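PDB 5IKY: oxalate biosynthetic component 1 from Burkholderia thailandensis, which takes part in quorum sensing-dependent oxalate production as a bifunctional enzyme with serine hydrolase and lyase activities. Local coordinates for residues Leu400-Leu412 with Ala424-Val436. Sequence-based numbering, arbitrary orientation.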
loop_
_atom_site.group_PDB
_atom_site.type_symbol
_atom_site.label_atom_id
_atom_site.label_comp_id
_atom_site.label_asym_id
_atom_site.label_seq_id
_atom_site.Cartn_x
_atom_site.Cartn_y
_atom_site.Cartn_z
ATOM N N LEU A 400 -10.612 -21.904 -26.664
ATOM C CA LEU A 400 -9.171 -21.782 -26.861
ATOM C C LEU A 400 -8.500 -23.125 -26.617
ATOM O O LEU A 400 -7.644 -23.556 -27.388
ATOM C CB LEU A 400 -8.583 -20.715 -25.938
ATOM C CG LEU A 400 -9.062 -19.282 -26.168
ATOM C CD1 LEU A 400 -8.371 -18.329 -25.206
ATOM C CD2 LEU A 400 -8.822 -18.859 -27.612
ATOM N N ILE A 401 -8.900 -23.777 -25.532
ATOM C CA ILE A 401 -8.533 -25.163 -25.287
ATOM C C ILE A 401 -9.758 -26.019 -25.572
ATOM O O ILE A 401 -10.778 -25.874 -24.901
ATOM C CB ILE A 401 -8.055 -25.388 -23.839
ATOM C CG1 ILE A 401 -6.878 -24.469 -23.516
ATOM C CG2 ILE A 401 -7.671 -26.845 -23.620
ATOM C CD1 ILE A 401 -6.308 -24.672 -22.131
ATOM N N ASP A 402 -9.672 -26.893 -26.572
ATOM C CA ASP A 402 -10.836 -27.680 -26.966
ATOM C C ASP A 402 -11.319 -28.531 -25.797
ATOM O O ASP A 402 -10.525 -28.962 -24.961
ATOM C CB ASP A 402 -10.538 -28.561 -28.189
ATOM C CG ASP A 402 -9.482 -29.615 -27.918
ATOM O OD1 ASP A 402 -9.801 -30.634 -27.272
ATOM O OD2 ASP A 402 -8.335 -29.440 -28.376
ATOM N N VAL A 403 -12.630 -28.740 -25.741
ATOM C CA VAL A 403 -13.268 -29.463 -24.644
ATOM C C VAL A 403 -12.677 -30.860 -24.378
ATOM O O VAL A 403 -12.467 -31.216 -23.217
ATOM C CB VAL A 403 -14.793 -29.585 -24.890
ATOM C CG1 VAL A 403 -15.449 -30.433 -23.817
ATOM C CG2 VAL A 403 -15.427 -28.200 -24.948
ATOM N N PRO A 404 -12.402 -31.655 -25.435
ATOM C CA PRO A 404 -11.743 -32.936 -25.144
ATOM C C PRO A 404 -10.404 -32.776 -24.423
ATOM O O PRO A 404 -10.087 -33.571 -23.537
ATOM C CB PRO A 404 -11.537 -33.546 -26.534
ATOM C CG PRO A 404 -12.630 -32.973 -27.350
ATOM C CD PRO A 404 -12.795 -31.565 -26.855
ATOM N N THR A 405 -9.637 -31.756 -24.794
ATOM C CA THR A 405 -8.343 -31.516 -24.168
ATOM C C THR A 405 -8.512 -30.997 -22.741
ATOM O O THR A 405 -7.734 -31.351 -21.855
ATOM C CB THR A 405 -7.493 -30.522 -24.983
ATOM O OG1 THR A 405 -7.354 -31.003 -26.325
ATOM C CG2 THR A 405 -6.109 -30.368 -24.369
ATOM N N ARG A 406 -9.530 -30.170 -22.516
ATOM C CA ARG A 406 -9.795 -29.668 -21.171
ATOM C C ARG A 406 -10.156 -30.809 -20.230
ATOM O O ARG A 406 -9.661 -30.881 -19.105
ATOM C CB ARG A 406 -10.921 -28.631 -21.165
ATOM C CG ARG A 406 -11.229 -28.126 -19.753
ATOM C CD ARG A 406 -12.563 -27.407 -19.647
ATOM N NE ARG A 406 -13.665 -28.185 -20.208
ATOM C CZ ARG A 406 -14.230 -29.228 -19.609
ATOM N NH1 ARG A 406 -13.793 -29.642 -18.429
ATOM N NH2 ARG A 406 -15.232 -29.866 -20.197
ATOM N N LYS A 407 -11.027 -31.697 -20.701
ATOM C CA LYS A 407 -11.453 -32.843 -19.911
ATOM C C LYS A 407 -10.275 -33.762 -19.613
ATOM O O LYS A 407 -10.173 -34.320 -18.519
ATOM C CB LYS A 407 -12.562 -33.609 -20.636
ATOM C CG LYS A 407 -13.908 -32.903 -20.611
ATOM C CD LYS A 407 -14.948 -33.641 -21.442
ATOM C CE LYS A 407 -16.303 -32.948 -21.370
ATOM N NZ LYS A 407 -17.310 -33.579 -22.267
ATOM N N ALA A 408 -9.386 -33.907 -20.588
ATOM C CA ALA A 408 -8.171 -34.690 -20.406
ATOM C C ALA A 408 -7.292 -34.066 -19.326
ATOM O O ALA A 408 -6.902 -34.737 -18.371
ATOM C CB ALA A 408 -7.407 -34.804 -21.716
ATOM N N ILE A 409 -6.998 -32.777 -19.484
ATOM C CA ILE A 409 -6.180 -32.029 -18.531
ATOM C C ILE A 409 -6.725 -32.105 -17.103
ATOM O O ILE A 409 -5.966 -32.278 -16.147
ATOM C CB ILE A 409 -6.064 -30.545 -18.949
ATOM C CG1 ILE A 409 -5.195 -30.411 -20.202
ATOM C CG2 ILE A 409 -5.490 -29.704 -17.821
ATOM C CD1 ILE A 409 -5.087 -28.993 -20.726
ATOM N N ALA A 410 -8.043 -31.989 -16.970
ATOM C CA ALA A 410 -8.696 -32.041 -15.666
ATOM C C ALA A 410 -8.432 -33.366 -14.956
ATOM O O ALA A 410 -8.348 -33.414 -13.728
ATOM C CB ALA A 410 -10.194 -31.810 -15.814
ATOM N N LYS A 411 -8.299 -34.439 -15.730
ATOM C CA LYS A 411 -8.046 -35.756 -15.157
ATOM C C LYS A 411 -6.620 -35.897 -14.637
ATOM O O LYS A 411 -6.393 -36.495 -13.585
ATOM C CB LYS A 411 -8.329 -36.854 -16.182
ATOM C CG LYS A 411 -9.728 -37.438 -16.101
ATOM C CD LYS A 411 -9.762 -38.849 -16.673
ATOM C CE LYS A 411 -8.477 -39.608 -16.359
ATOM N NZ LYS A 411 -8.655 -41.084 -16.452
ATOM N N LEU A 412 -5.659 -35.351 -15.377
ATOM C CA LEU A 412 -4.262 -35.415 -14.962
ATOM C C LEU A 412 -4.038 -34.604 -13.691
ATOM O O LEU A 412 -3.184 -34.942 -12.870
ATOM C CB LEU A 412 -3.339 -34.919 -16.076
ATOM C CG LEU A 412 -3.270 -35.786 -17.336
ATOM C CD1 LEU A 412 -3.775 -35.027 -18.553
ATOM C CD2 LEU A 412 -1.858 -36.299 -17.564
ATOM N N ALA A 424 -0.073 -32.191 -18.279
ATOM C CA ALA A 424 -1.159 -31.220 -18.234
ATOM C C ALA A 424 -0.687 -29.860 -18.740
ATOM O O ALA A 424 -1.407 -29.173 -19.466
ATOM C CB ALA A 424 -1.709 -31.101 -16.822
ATOM N N VAL A 425 0.527 -29.480 -18.353
ATOM C CA VAL A 425 1.103 -28.207 -18.771
ATOM C C VAL A 425 1.354 -28.193 -20.274
ATOM O O VAL A 425 1.031 -27.219 -20.957
ATOM C CB VAL A 425 2.423 -27.911 -18.028
ATOM C CG1 VAL A 425 3.097 -26.675 -18.604
ATOM C CG2 VAL A 425 2.163 -27.731 -16.540
ATOM N N GLU A 426 1.922 -29.281 -20.784
ATOM C CA GLU A 426 2.210 -29.400 -22.209
ATOM C C GLU A 426 0.929 -29.331 -23.036
ATOM O O GLU A 426 0.887 -28.669 -24.073
ATOM C CB GLU A 426 2.958 -30.702 -22.502
ATOM N N LEU A 427 -0.112 -30.013 -22.568
ATOM C CA LEU A 427 -1.403 -30.007 -23.251
ATOM C C LEU A 427 -1.981 -28.598 -23.331
ATOM O O LEU A 427 -2.471 -28.175 -24.377
ATOM C CB LEU A 427 -2.393 -30.938 -22.545
ATOM C CG LEU A 427 -2.237 -32.439 -22.792
ATOM C CD1 LEU A 427 -3.300 -33.225 -22.033
ATOM C CD2 LEU A 427 -2.297 -32.746 -24.276
ATOM N N ALA A 428 -1.914 -27.876 -22.218
ATOM C CA ALA A 428 -2.455 -26.524 -22.148
ATOM C C ALA A 428 -1.652 -25.554 -23.012
ATOM O O ALA A 428 -2.222 -24.736 -23.734
ATOM C CB ALA A 428 -2.488 -26.046 -20.705
ATOM N N ALA A 429 -0.329 -25.658 -22.940
ATOM C CA ALA A 429 0.554 -24.759 -23.677
ATOM C C ALA A 429 0.472 -24.975 -25.187
ATOM O O ALA A 429 0.448 -24.015 -25.958
ATOM C CB ALA A 429 1.988 -24.927 -23.199
ATOM N N THR A 430 0.431 -26.236 -25.605
ATOM C CA THR A 430 0.370 -26.577 -27.024
ATOM C C THR A 430 -0.916 -26.059 -27.668
ATOM O O THR A 430 -0.919 -25.631 -28.821
ATOM C CB THR A 430 0.475 -28.099 -27.231
ATOM O OG1 THR A 430 1.714 -28.569 -26.685
ATOM C CG2 THR A 430 0.417 -28.451 -28.706
ATOM N N GLN A 431 -2.005 -26.085 -26.906
ATOM C CA GLN A 431 -3.296 -25.608 -27.389
ATOM C C GLN A 431 -3.364 -24.082 -27.458
ATOM O O GLN A 431 -4.029 -23.522 -28.329
ATOM C CB GLN A 431 -4.419 -26.135 -26.493
ATOM C CG GLN A 431 -4.727 -27.607 -26.685
ATOM C CD GLN A 431 -5.839 -27.835 -27.689
ATOM O OE1 GLN A 431 -6.850 -27.130 -27.682
ATOM N NE2 GLN A 431 -5.657 -28.817 -28.564
ATOM N N LEU A 432 -2.677 -23.416 -26.535
ATOM C CA LEU A 432 -2.739 -21.961 -26.439
ATOM C C LEU A 432 -1.700 -21.271 -27.317
ATOM O O LEU A 432 -1.911 -20.141 -27.764
ATOM C CB LEU A 432 -2.561 -21.521 -24.986
ATOM C CG LEU A 432 -3.732 -21.804 -24.043
ATOM C CD1 LEU A 432 -3.346 -21.480 -22.609
ATOM C CD2 LEU A 432 -4.962 -21.013 -24.459
ATOM N N ARG A 433 -0.583 -21.952 -27.557
ATOM C CA ARG A 433 0.536 -21.382 -28.312
ATOM C C ARG A 433 0.167 -20.785 -29.681
ATOM O O ARG A 433 0.650 -19.700 -30.016
ATOM C CB ARG A 433 1.632 -22.436 -28.493
ATOM C CG ARG A 433 2.800 -21.987 -29.360
ATOM C CD ARG A 433 4.121 -22.190 -28.639
ATOM N NE ARG A 433 4.176 -23.492 -27.983
ATOM C CZ ARG A 433 4.787 -23.720 -26.824
ATOM N NH1 ARG A 433 5.402 -22.730 -26.187
ATOM N NH2 ARG A 433 4.782 -24.939 -26.301
ATOM N N PRO A 434 -0.675 -21.476 -30.481
ATOM C CA PRO A 434 -1.028 -20.855 -31.766
ATOM C C PRO A 434 -1.767 -19.532 -31.593
ATOM O O PRO A 434 -1.543 -18.603 -32.370
ATOM C CB PRO A 434 -1.937 -21.897 -32.425
ATOM C CG PRO A 434 -1.552 -23.185 -31.793
ATOM C CD PRO A 434 -1.236 -22.836 -30.372
ATOM N N THR A 435 -2.630 -19.452 -30.585
ATOM C CA THR A 435 -3.365 -18.223 -30.306
ATOM C C THR A 435 -2.422 -17.106 -29.858
ATOM O O THR A 435 -2.510 -15.977 -30.347
ATOM C CB THR A 435 -4.446 -18.445 -29.233
ATOM O OG1 THR A 435 -5.473 -19.294 -29.762
ATOM C CG2 THR A 435 -5.060 -17.115 -28.801
ATOM N N VAL A 436 -1.521 -17.427 -28.934
ATOM C CA VAL A 436 -0.539 -16.461 -28.458
ATOM C C VAL A 436 0.316 -15.941 -29.611
ATOM O O VAL A 436 0.441 -14.733 -29.807
ATOM C CB VAL A 436 0.384 -17.066 -27.386
ATOM C CG1 VAL A 436 1.466 -16.071 -26.999
ATOM C CG2 VAL A 436 -0.421 -17.492 -26.166
HETATM O O HOH W 1 -7.399 -25.005 -29.645
#
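From I409 beside A424 to I401 beside Q431, two successive helices of one chain run nearly antiparallel, their axes 9.5 Å apart at closest approach and their directions 157° apart. D402 is the N-cap of helix 403-412, and the loop before it continues along the partner as far as L432 and T435. At the cap, the D402 N-H gives a nearly straight bond (168°) to Q431 OE1, 3.0 Å away, reaching that oxygen from above the amide plane. A bend at chi2 (-93°) turns the Q431 amide to this helix start. A water donates to both OE1 and L400 O, so two bonds hold the amide oxygen. The D402 carboxylate accepts the T405 N-H at OD1 (2.7 Å), and its plane stands almost perpendicular to the Q431 amide. T405 CG2 rests on Q431 CG at 3.9 Å. Farther along, the I409 and L427 side chains lie alongside each other, pointing opposite ways, with I409 CG1 3.7 Å from L427 CB, while I409 CD1 reaches A428 CB. The L412 side chain crosses that of L427 at about a right angle, the two CD1 methyls in contact. At the loop end, L432 CD2 packs on L400 CB and I401 CG1; V463 of helix 460-466 also touches A428 and L432. This helical hairpin lies in the crossover between parallel strands 375-380 and 446-451 of the TIM-barrel-like domain. Gripped by the D402 N-H and the water, Q431 OE1 fixes the start of helix 403-412 against the neighbouring helix, whereas the aliphatic contacts join the rest without polar bonds.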